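Local coordinates for protein yersinopine dehydrogenase (Yersinia pestis, PDB 6C4M) that catalyses the NADPH-dependent reductive condensation of pyruvate with an amino acid-derived intermediate, the last step in making the metallophore yersinopine, at residues Leu49-Arg54 against Val89-Tyr94; Tyr168-Lys173 against Lys207-Arg212; Cys244-Ala249 against Leu314-Ile319. All coordinates share one frame; numbering follows the deposited sequence.

Interaction 1 (Leu49-Arg54 against Val89-Tyr94). With NAP (NADP nicotinamide-adenine-dinucleotide phosphate), chain B.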
# COMPACT_ATOMS: atom_id res chain seq x y z
N LEU A 49 22.74 12.96 40.26
CA LEU A 49 21.90 13.24 39.09
C LEU A 49 21.14 14.54 39.29
O LEU A 49 20.40 14.70 40.28
CB LEU A 49 20.92 12.09 38.82
CG LEU A 49 21.51 10.85 38.18
CD1 LEU A 49 20.42 9.78 38.00
CD2 LEU A 49 22.14 11.18 36.84
N GLY A 50 21.32 15.47 38.36
CA GLY A 50 20.50 16.67 38.30
C GLY A 50 19.54 16.64 37.12
O GLY A 50 19.75 15.89 36.16
N LEU A 51 18.48 17.44 37.20
CA LEU A 51 17.44 17.45 36.18
C LEU A 51 16.95 18.88 36.01
O LEU A 51 16.72 19.56 37.01
CB LEU A 51 16.27 16.53 36.59
CG LEU A 51 15.19 16.26 35.56
CD1 LEU A 51 15.79 15.62 34.33
CD2 LEU A 51 14.12 15.36 36.16
N TYR A 52 16.80 19.32 34.76
CA TYR A 52 16.24 20.62 34.44
C TYR A 52 14.98 20.42 33.60
O TYR A 52 14.94 19.54 32.73
CB TYR A 52 17.22 21.50 33.66
CG TYR A 52 16.52 22.63 32.89
CD1 TYR A 52 16.16 23.83 33.52
CD2 TYR A 52 16.20 22.48 31.56
CE1 TYR A 52 15.51 24.84 32.83
CE2 TYR A 52 15.54 23.48 30.86
CZ TYR A 52 15.22 24.66 31.50
OH TYR A 52 14.57 25.64 30.82
N ASN A 53 13.97 21.24 33.87
CA ASN A 53 12.84 21.39 32.95
C ASN A 53 12.32 22.81 33.04
O ASN A 53 12.21 23.38 34.13
CB ASN A 53 11.71 20.42 33.27
CG ASN A 53 10.78 20.19 32.08
OD1 ASN A 53 10.87 19.16 31.41
ND2 ASN A 53 9.88 21.14 31.81
N ARG A 54 12.01 23.38 31.88
CA ARG A 54 11.45 24.72 31.83
C ARG A 54 10.17 24.77 32.65
O ARG A 54 9.47 23.75 32.80
CB ARG A 54 11.15 25.10 30.38
CG ARG A 54 10.09 24.21 29.77
CD ARG A 54 9.67 24.66 28.36
NE ARG A 54 8.83 23.63 27.72
CZ ARG A 54 8.03 23.87 26.67
NH1 ARG A 54 7.97 25.09 26.15
NH2 ARG A 54 7.30 22.89 26.16
N VAL A 89 14.50 5.84 40.22
CA VAL A 89 15.78 6.54 40.27
C VAL A 89 15.61 7.86 41.01
O VAL A 89 14.63 8.58 40.81
CB VAL A 89 16.36 6.77 38.86
CG1 VAL A 89 15.41 7.62 38.02
CG2 VAL A 89 17.73 7.41 38.96
N THR A 90 16.57 8.17 41.86
CA THR A 90 16.50 9.36 42.68
C THR A 90 17.13 10.54 41.95
O THR A 90 18.14 10.40 41.25
CB THR A 90 17.21 9.12 44.01
OG1 THR A 90 16.32 8.36 44.84
CG2 THR A 90 17.55 10.43 44.70
N ILE A 91 16.51 11.71 42.08
CA ILE A 91 17.04 12.95 41.52
C ILE A 91 17.57 13.77 42.69
O ILE A 91 16.85 14.05 43.65
CB ILE A 91 15.97 13.73 40.73
CG1 ILE A 91 15.41 12.89 39.57
CG2 ILE A 91 16.55 15.03 40.21
CD1 ILE A 91 16.40 12.58 38.44
N ASP A 92 18.84 14.16 42.60
CA ASP A 92 19.50 14.86 43.70
C ASP A 92 19.35 16.36 43.61
O ASP A 92 19.46 17.05 44.62
CB ASP A 92 20.99 14.49 43.71
CG ASP A 92 21.20 12.99 43.87
OD1 ASP A 92 20.99 12.49 45.00
OD2 ASP A 92 21.53 12.32 42.86
N CYS A 93 19.07 16.87 42.42
CA CYS A 93 18.92 18.30 42.24
C CYS A 93 17.97 18.53 41.07
O CYS A 93 18.16 17.93 40.01
CB CYS A 93 20.28 18.95 41.97
SG CYS A 93 20.21 20.70 41.72
N TYR A 94 16.96 19.37 41.27
CA TYR A 94 16.05 19.75 40.20
C TYR A 94 16.00 21.26 40.12
O TYR A 94 15.89 21.93 41.16
CB TYR A 94 14.65 19.18 40.43
CG TYR A 94 13.64 19.48 39.33
CD1 TYR A 94 12.86 20.62 39.36
CD2 TYR A 94 13.46 18.59 38.27
CE1 TYR A 94 11.92 20.87 38.35
CE2 TYR A 94 12.56 18.83 37.28
CZ TYR A 94 11.78 19.97 37.32
OH TYR A 94 10.86 20.19 36.32
PA NAP B . 10.25 16.08 24.48
O1A NAP B . 11.12 16.04 23.29
O2A NAP B . 8.75 16.18 24.10
O5B NAP B . 10.71 17.37 25.39
C5B NAP B . 11.94 17.18 26.12
C4B NAP B . 12.18 18.46 26.95
O4B NAP B . 12.26 19.64 25.94
C3B NAP B . 11.21 18.71 27.75
O3B NAP B . 11.69 19.29 29.00
C2B NAP B . 10.29 19.84 26.98
O2B NAP B . 9.56 20.65 27.96
C1B NAP B . 11.12 20.58 26.34
N9A NAP B . 10.49 20.94 25.07
C8A NAP B . 9.82 20.27 24.11
N7A NAP B . 9.47 21.20 23.21
C5A NAP B . 9.93 22.41 23.64
C6A NAP B . 9.81 23.63 23.02
N6A NAP B . 9.18 24.12 21.79
N1A NAP B . 10.33 24.72 23.61
C2A NAP B . 11.00 24.61 24.80
N3A NAP B . 11.12 23.40 25.41
C4A NAP B . 10.57 22.28 24.81
O3 NAP B . 10.49 14.68 25.33
PN NAP B . 11.33 13.35 24.95
O1N NAP B . 11.89 12.89 26.22
O2N NAP B . 10.29 12.37 24.35
O5D NAP B . 12.52 13.55 23.79
C5D NAP B . 13.90 13.76 24.17
C4D NAP B . 14.70 13.87 22.86
O4D NAP B . 14.60 12.50 22.05
C3D NAP B . 14.25 14.79 22.03
O3D NAP B . 15.45 15.23 21.21
C2D NAP B . 13.30 14.09 21.05
O2D NAP B . 13.38 14.71 19.86
C1D NAP B . 13.97 12.71 20.92
N1N NAP B . 13.03 11.58 20.70
C2N NAP B . 12.44 10.92 21.73
C3N NAP B . 11.58 9.83 21.44
C7N NAP B . 10.89 9.06 22.58
O7N NAP B . 10.58 7.94 22.46
N7N NAP B . 10.64 9.77 23.81
C4N NAP B . 11.34 9.46 20.15
C5N NAP B . 11.92 10.12 19.14
C6N NAP B . 12.78 11.19 19.41
P2B NAP B . 8.07 20.11 28.56
O1X NAP B . 7.02 20.47 27.53
O2X NAP B . 8.09 18.63 28.75
O3X NAP B . 7.76 20.85 29.84
O HOH W 1 10.19 22.71 35.72

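Interaction 2 (Tyr168-Lys173 against Lys207-Arg212). With NAP (NADP nicotinamide-adenine-dinucleotide phosphate), chain B.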
# COMPACT_ATOMS: atom_id res chain seq x y z
N TYR A 168 17.63 9.39 19.85
CA TYR A 168 17.33 8.78 21.14
C TYR A 168 17.23 7.27 20.94
O TYR A 168 16.83 6.79 19.87
CB TYR A 168 16.04 9.36 21.73
CG TYR A 168 15.61 8.66 23.00
CD1 TYR A 168 16.46 8.60 24.10
CD2 TYR A 168 14.35 8.07 23.09
CE1 TYR A 168 16.08 7.94 25.25
CE2 TYR A 168 13.96 7.41 24.25
CZ TYR A 168 14.81 7.35 25.32
OH TYR A 168 14.41 6.69 26.47
N TYR A 169 17.66 6.52 21.96
CA TYR A 169 17.92 5.09 21.78
C TYR A 169 16.72 4.20 22.13
O TYR A 169 16.87 2.97 22.17
CB TYR A 169 19.14 4.68 22.62
CG TYR A 169 19.05 4.94 24.10
CD1 TYR A 169 18.49 4.00 24.97
CD2 TYR A 169 19.60 6.11 24.66
CE1 TYR A 169 18.44 4.24 26.36
CE2 TYR A 169 19.55 6.35 26.01
CZ TYR A 169 18.98 5.44 26.87
OH TYR A 169 18.99 5.71 28.24
N ALA A 170 15.54 4.78 22.31
CA ALA A 170 14.38 4.00 22.70
C ALA A 170 13.10 4.68 22.25
O ALA A 170 13.11 5.73 21.59
CB ALA A 170 14.35 3.82 24.21
N ASP A 171 11.99 4.09 22.68
CA ASP A 171 10.63 4.59 22.52
C ASP A 171 10.03 4.67 23.92
O ASP A 171 9.71 3.64 24.53
CB ASP A 171 9.83 3.65 21.63
CG ASP A 171 8.44 4.18 21.31
OD1 ASP A 171 7.87 4.96 22.11
OD2 ASP A 171 7.91 3.80 20.26
N THR A 172 9.88 5.88 24.44
CA THR A 172 9.52 6.09 25.84
C THR A 172 8.44 7.16 25.94
O THR A 172 8.54 8.20 25.29
CB THR A 172 10.74 6.52 26.69
OG1 THR A 172 11.81 5.60 26.49
CG2 THR A 172 10.37 6.57 28.18
N LYS A 173 7.45 6.91 26.79
CA LYS A 173 6.26 7.75 26.88
C LYS A 173 5.77 7.84 28.32
O LYS A 173 6.07 6.99 29.17
CB LYS A 173 5.15 7.20 25.96
CG LYS A 173 5.36 7.60 24.53
CD LYS A 173 5.29 6.42 23.57
CE LYS A 173 5.58 6.88 22.13
NZ LYS A 173 6.86 7.69 22.04
N LYS A 207 8.66 1.03 25.47
CA LYS A 207 8.08 -0.04 24.67
C LYS A 207 9.11 -0.80 23.86
O LYS A 207 8.86 -1.96 23.49
CB LYS A 207 7.05 0.54 23.69
CG LYS A 207 5.81 1.13 24.32
CD LYS A 207 5.19 2.30 23.50
CE LYS A 207 4.98 1.94 22.03
NZ LYS A 207 4.30 3.05 21.28
N ALA A 208 10.25 -0.19 23.56
CA ALA A 208 11.20 -0.79 22.63
C ALA A 208 12.53 -0.04 22.72
O ALA A 208 12.56 1.15 23.04
CB ALA A 208 10.64 -0.76 21.20
N PHE A 209 13.61 -0.76 22.42
CA PHE A 209 14.93 -0.16 22.29
C PHE A 209 15.38 -0.25 20.83
O PHE A 209 15.02 -1.19 20.11
CB PHE A 209 15.95 -0.86 23.21
CG PHE A 209 15.68 -0.63 24.68
CD1 PHE A 209 15.94 0.60 25.25
CD2 PHE A 209 15.14 -1.63 25.46
CE1 PHE A 209 15.68 0.81 26.59
CE2 PHE A 209 14.87 -1.42 26.79
CZ PHE A 209 15.14 -0.20 27.36
N LYS A 210 16.16 0.74 20.39
CA LYS A 210 16.71 0.72 19.05
C LYS A 210 17.78 -0.37 18.94
O LYS A 210 18.35 -0.79 19.95
CB LYS A 210 17.33 2.07 18.68
CG LYS A 210 16.35 3.28 18.67
CD LYS A 210 15.38 3.29 17.55
CE LYS A 210 14.49 4.53 17.67
NZ LYS A 210 13.29 4.47 16.73
N GLN A 211 18.07 -0.81 17.71
CA GLN A 211 19.11 -1.83 17.54
C GLN A 211 20.51 -1.23 17.47
O GLN A 211 21.47 -1.85 17.94
CB GLN A 211 18.84 -2.70 16.30
CG GLN A 211 18.59 -1.95 15.00
CD GLN A 211 18.13 -2.88 13.86
OE1 GLN A 211 17.12 -2.63 13.20
NE2 GLN A 211 18.88 -3.95 13.63
N ARG A 212 20.67 -0.05 16.88
CA ARG A 212 21.96 0.62 16.94
C ARG A 212 21.80 2.14 16.94
O ARG A 212 20.78 2.69 16.50
CB ARG A 212 22.90 0.17 15.81
CG ARG A 212 22.51 0.49 14.39
CD ARG A 212 23.47 -0.30 13.44
NE ARG A 212 22.98 -1.65 13.18
CZ ARG A 212 23.46 -2.79 13.68
NH1 ARG A 212 24.52 -2.81 14.48
NH2 ARG A 212 22.87 -3.93 13.35
PA NAP B . 10.25 16.08 24.48
O1A NAP B . 11.12 16.04 23.29
O2A NAP B . 8.75 16.18 24.10
O5B NAP B . 10.71 17.37 25.39
C5B NAP B . 11.94 17.18 26.12
C4B NAP B . 12.18 18.46 26.95
O4B NAP B . 12.26 19.64 25.94
C3B NAP B . 11.21 18.71 27.75
O3B NAP B . 11.69 19.29 29.00
C2B NAP B . 10.29 19.84 26.98
O2B NAP B . 9.56 20.65 27.96
C1B NAP B . 11.12 20.58 26.34
N9A NAP B . 10.49 20.94 25.07
C8A NAP B . 9.82 20.27 24.11
N7A NAP B . 9.47 21.20 23.21
C5A NAP B . 9.93 22.41 23.64
C6A NAP B . 9.81 23.63 23.02
N6A NAP B . 9.18 24.12 21.79
N1A NAP B . 10.33 24.72 23.61
C2A NAP B . 11.00 24.61 24.80
N3A NAP B . 11.12 23.40 25.41
C4A NAP B . 10.57 22.28 24.81
O3 NAP B . 10.49 14.68 25.33
PN NAP B . 11.33 13.35 24.95
O1N NAP B . 11.89 12.89 26.22
O2N NAP B . 10.29 12.37 24.35
O5D NAP B . 12.52 13.55 23.79
C5D NAP B . 13.90 13.76 24.17
C4D NAP B . 14.70 13.87 22.86
O4D NAP B . 14.60 12.50 22.05
C3D NAP B . 14.25 14.79 22.03
O3D NAP B . 15.45 15.23 21.21
C2D NAP B . 13.30 14.09 21.05
O2D NAP B . 13.38 14.71 19.86
C1D NAP B . 13.97 12.71 20.92
N1N NAP B . 13.03 11.58 20.70
C2N NAP B . 12.44 10.92 21.73
C3N NAP B . 11.58 9.83 21.44
C7N NAP B . 10.89 9.06 22.58
O7N NAP B . 10.58 7.94 22.46
N7N NAP B . 10.64 9.77 23.81
C4N NAP B . 11.34 9.46 20.15
C5N NAP B . 11.92 10.12 19.14
C6N NAP B . 12.78 11.19 19.41
P2B NAP B . 8.07 20.11 28.56
O1X NAP B . 7.02 20.47 27.53
O2X NAP B . 8.09 18.63 28.75
O3X NAP B . 7.76 20.85 29.84

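Interaction 3 (Cys244-Ala249 against Leu314-Ile319)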
# COMPACT_ATOMS: atom_id res chain seq x y z
N CYS A 244 31.78 7.12 14.66
CA CYS A 244 31.91 7.76 13.36
C CYS A 244 33.12 8.69 13.35
O CYS A 244 33.68 8.99 14.40
CB CYS A 244 30.62 8.51 13.00
SG CYS A 244 29.17 7.38 13.00
N SER A 245 33.49 9.17 12.16
CA SER A 245 34.74 9.92 12.02
C SER A 245 34.62 11.32 12.60
O SER A 245 35.63 11.93 12.95
CB SER A 245 35.15 10.05 10.55
OG SER A 245 35.24 8.79 9.93
N ASN A 246 33.41 11.85 12.65
CA ASN A 246 33.18 13.19 13.16
C ASN A 246 31.71 13.30 13.53
O ASN A 246 30.92 12.37 13.32
CB ASN A 246 33.64 14.25 12.15
CG ASN A 246 32.98 14.09 10.80
OD1 ASN A 246 31.77 14.21 10.68
ND2 ASN A 246 33.79 13.82 9.78
N LEU A 247 31.34 14.47 14.05
CA LEU A 247 29.99 14.67 14.57
C LEU A 247 28.96 14.54 13.45
O LEU A 247 27.97 13.82 13.58
CB LEU A 247 29.89 16.05 15.25
CG LEU A 247 30.79 16.14 16.49
CD1 LEU A 247 31.19 17.60 16.80
CD2 LEU A 247 30.10 15.47 17.71
N LEU A 248 29.22 15.19 12.31
CA LEU A 248 28.27 15.13 11.20
C LEU A 248 28.13 13.71 10.67
O LEU A 248 27.04 13.30 10.26
CB LEU A 248 28.75 16.07 10.09
CG LEU A 248 27.83 16.88 9.19
CD1 LEU A 248 26.55 17.43 9.87
CD2 LEU A 248 28.68 18.02 8.68
N ALA A 249 29.23 12.93 10.70
CA ALA A 249 29.19 11.57 10.20
C ALA A 249 28.35 10.65 11.07
O ALA A 249 28.02 9.55 10.64
CB ALA A 249 30.60 11.00 10.08
N LEU A 314 30.17 19.44 2.81
CA LEU A 314 30.77 19.51 4.12
C LEU A 314 31.85 18.46 4.34
O LEU A 314 32.43 18.43 5.43
CB LEU A 314 29.69 19.36 5.19
CG LEU A 314 28.72 20.54 5.16
CD1 LEU A 314 27.45 20.20 5.87
CD2 LEU A 314 29.37 21.79 5.77
N GLY A 315 32.14 17.62 3.34
CA GLY A 315 33.18 16.61 3.45
C GLY A 315 32.74 15.30 4.04
O GLY A 315 33.57 14.55 4.57
N VAL A 316 31.45 14.99 3.97
CA VAL A 316 30.88 13.84 4.62
C VAL A 316 30.13 13.03 3.58
O VAL A 316 29.45 13.58 2.70
CB VAL A 316 29.98 14.27 5.80
CG1 VAL A 316 29.28 13.09 6.40
CG2 VAL A 316 30.82 14.95 6.88
N GLU A 317 30.32 11.72 3.64
CA GLU A 317 29.66 10.80 2.73
C GLU A 317 28.18 10.71 3.07
O GLU A 317 27.80 10.70 4.25
CB GLU A 317 30.31 9.41 2.82
CG GLU A 317 31.65 9.30 2.11
CD GLU A 317 31.49 9.01 0.61
OE1 GLU A 317 30.35 9.11 0.09
OE2 GLU A 317 32.50 8.65 -0.05
N GLU A 318 27.35 10.62 2.03
CA GLU A 318 25.92 10.41 2.23
C GLU A 318 25.66 9.00 2.71
O GLU A 318 26.44 8.09 2.48
CB GLU A 318 25.13 10.69 0.94
CG GLU A 318 25.30 9.67 -0.20
CD GLU A 318 26.62 9.83 -0.95
OE1 GLU A 318 27.55 10.51 -0.45
OE2 GLU A 318 26.73 9.27 -2.05
N ILE A 319 24.52 8.82 3.39
CA ILE A 319 24.07 7.49 3.77
C ILE A 319 23.37 6.80 2.60
O ILE A 319 23.06 7.45 1.59
CB ILE A 319 23.12 7.57 4.99
CG1 ILE A 319 21.74 8.11 4.59
CG2 ILE A 319 23.74 8.43 6.09
CD1 ILE A 319 20.74 8.11 5.74

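Interaction 1 (Leu49-Arg54 against Val89-Tyr94)
V89 puts its CG2 methyl against L49 CD1, 3.7 Å away, the two side chains crossing at about a right angle; branched, apolar residues suit this buried end, which helix 32-44 also covers. I91 then directs CG2 to L51 CB at 3.9 Å. At D92 the contact turns polar. The backbone N of L49 donates to D92 OD2 over 2.9 Å in an almost straight bond (170°), taken on the lone pair that faces away from the other carboxylate oxygen, and D92 N returns a bond to L49 O at 2.8 Å. The short acidic side chain thus takes up the L49 amide just ahead of where the parallel pairing starts. C93 opens that pairing, opposite G50, its O accepting from L51 N at 2.9 Å, while the bare G50 CA makes a CH-O contact with that same carbonyl. Y94 has CG anti to its N (chi1 -177°), which carries the ring along the strand beside L51, whose CD2 lies at the ring edge and in its plane. The phenol OH reaches N53 CB and shares a water with N53 O. Beyond the strand, N53 ND2 grips O3X of the NADP 2'-phosphate at 2.9 Å, and its OD1 accepts from ribose O3B. R54 NH2 holds O1X at 2.8 Å, NE bonds O2B, and adenine N3A lies over one guanidinium face. In this Rossmann-type setting, the loop after strand 49-52 supplies an amide for ribose and phosphate and a guanidinium for the phosphate, so the site holds NADP through the 2'-phosphate that NAD lacks.

Interaction 2 (Tyr168-Lys173 against Lys207-Arg212)
A170 and F209 face each other as a non-hydrogen-bonded antiparallel pair, their CA atoms 4.2 Å apart, where strands 170-173 and 207-209 run at 150° to one another. Three backbone bonds close the ladder: K210 N to Y169 O, nearly straight at 176° but rising from above the carbonyl plane, D171 N to A208 O, and K207 N to D171 O. A208 N is buried with no partner in the model. The small A170 CB lets the F209 ring settle close, CD1 at 3.7 Å, and F209 CD1 meets the edge of the Y169 ring. K210, bent at chi2, lays CB and CG against Y169 O. On the other face D171 is shared by two lysines. K173, bent at chi2 and chi4, folds NZ back to D171 OD1 in a 2.9 Å salt bridge whose hydrogen bond is weak, whereas K207 NZ makes a long salt bridge of 3.8 Å with OD2; the acid probably eases the closeness of the two cations. T172 turns the other way and uses backbone alone to read the nicotinamide carboxamide: its N donates to NAP O7N at 2.9 Å and its O accepts from N7N at 3.0 Å. Y168 CD2 lies 3.6 Å from the carboxamide carbon C7N, and its OH hydrogen-bonds T172 OG1, which fixes the ring in the nicotinamide pocket. Helix 32-44 backs this site, with A33 and Q36 against Y168, and L37 against Y169, whose OH bonds D40. F209 stacks on H237, just ahead of strand 240-243, the parallel neighbour of strand 203-217.

Interaction 3 (Cys244-Ala249 against Leu314-Ile319)
N246 and V316 approach from opposite directions, and the carboxamide of N246 is the flat group at this contact. Both partners sit near its oxygen end, slightly to opposite sides of the plane and over neither face: V316 CG2 lies 4.0 Å from OD1, and A249 N donates to OD1 over 2.8 Å, tilted 33° from the plane. The oxygen therefore takes an internal bond and a methyl neighbour at once. Its position follows from chi1 of 56°, which tucks CG between the backbone N and carbonyl carbon of N246 and swings the amide back over the start of the helix. This is a classic N-cap: asparagine is short enough to reach the amide three residues on, which has no carbonyl of an earlier turn to bond, and here it opens the short helix 247-251 shortly after strand 240-243. The partner segment does the reverse job, leaving helix 294-313 through a Schellman motif. G315 takes a positive phi of 87°, a conformation that suits glycine because it has no CB to collide with the preceding carbonyl. So one helix begins against the place where another has just ended. The turn presents L314 and V316 to the new helix. L314 CD1 meets L248 CD2 at 3.8 Å, the two leucines crossing at about a right angle, and L248 also rests on L311 of the departing helix. V316 divides its branches: CG2 sits 4.0 Å from L248 CB, while CG1 reaches A249 CA at 4.1 Å, where a small alanine allows the valine to come close to the backbone. Further along, R252 links the two segments, hydrogen-bonding A249 O through NE and, weakly, E317 O through NH1.

The three contacts follow one another along the chain, each closing before the next opens. Interactions 1 and 2, with centres about 22 Å apart, reach the same large mixed sheet and hold opposite ends of one NADP molecule: 49-54 meets the adenosine and its 2'-phosphate, 168-173 the nicotinamide. Helix 32-44 packs on both. Interaction 3 lies away from the cofactor, about 23 Å from interaction 2 and about 34 Å from interaction 1, centre to centre. Strand 240-243, which pairs with strand 203-217 of interaction 2, leads into it. The chain thus passes from the cofactor-binding sheet into the helical part that includes helices 294-313 and 321-329.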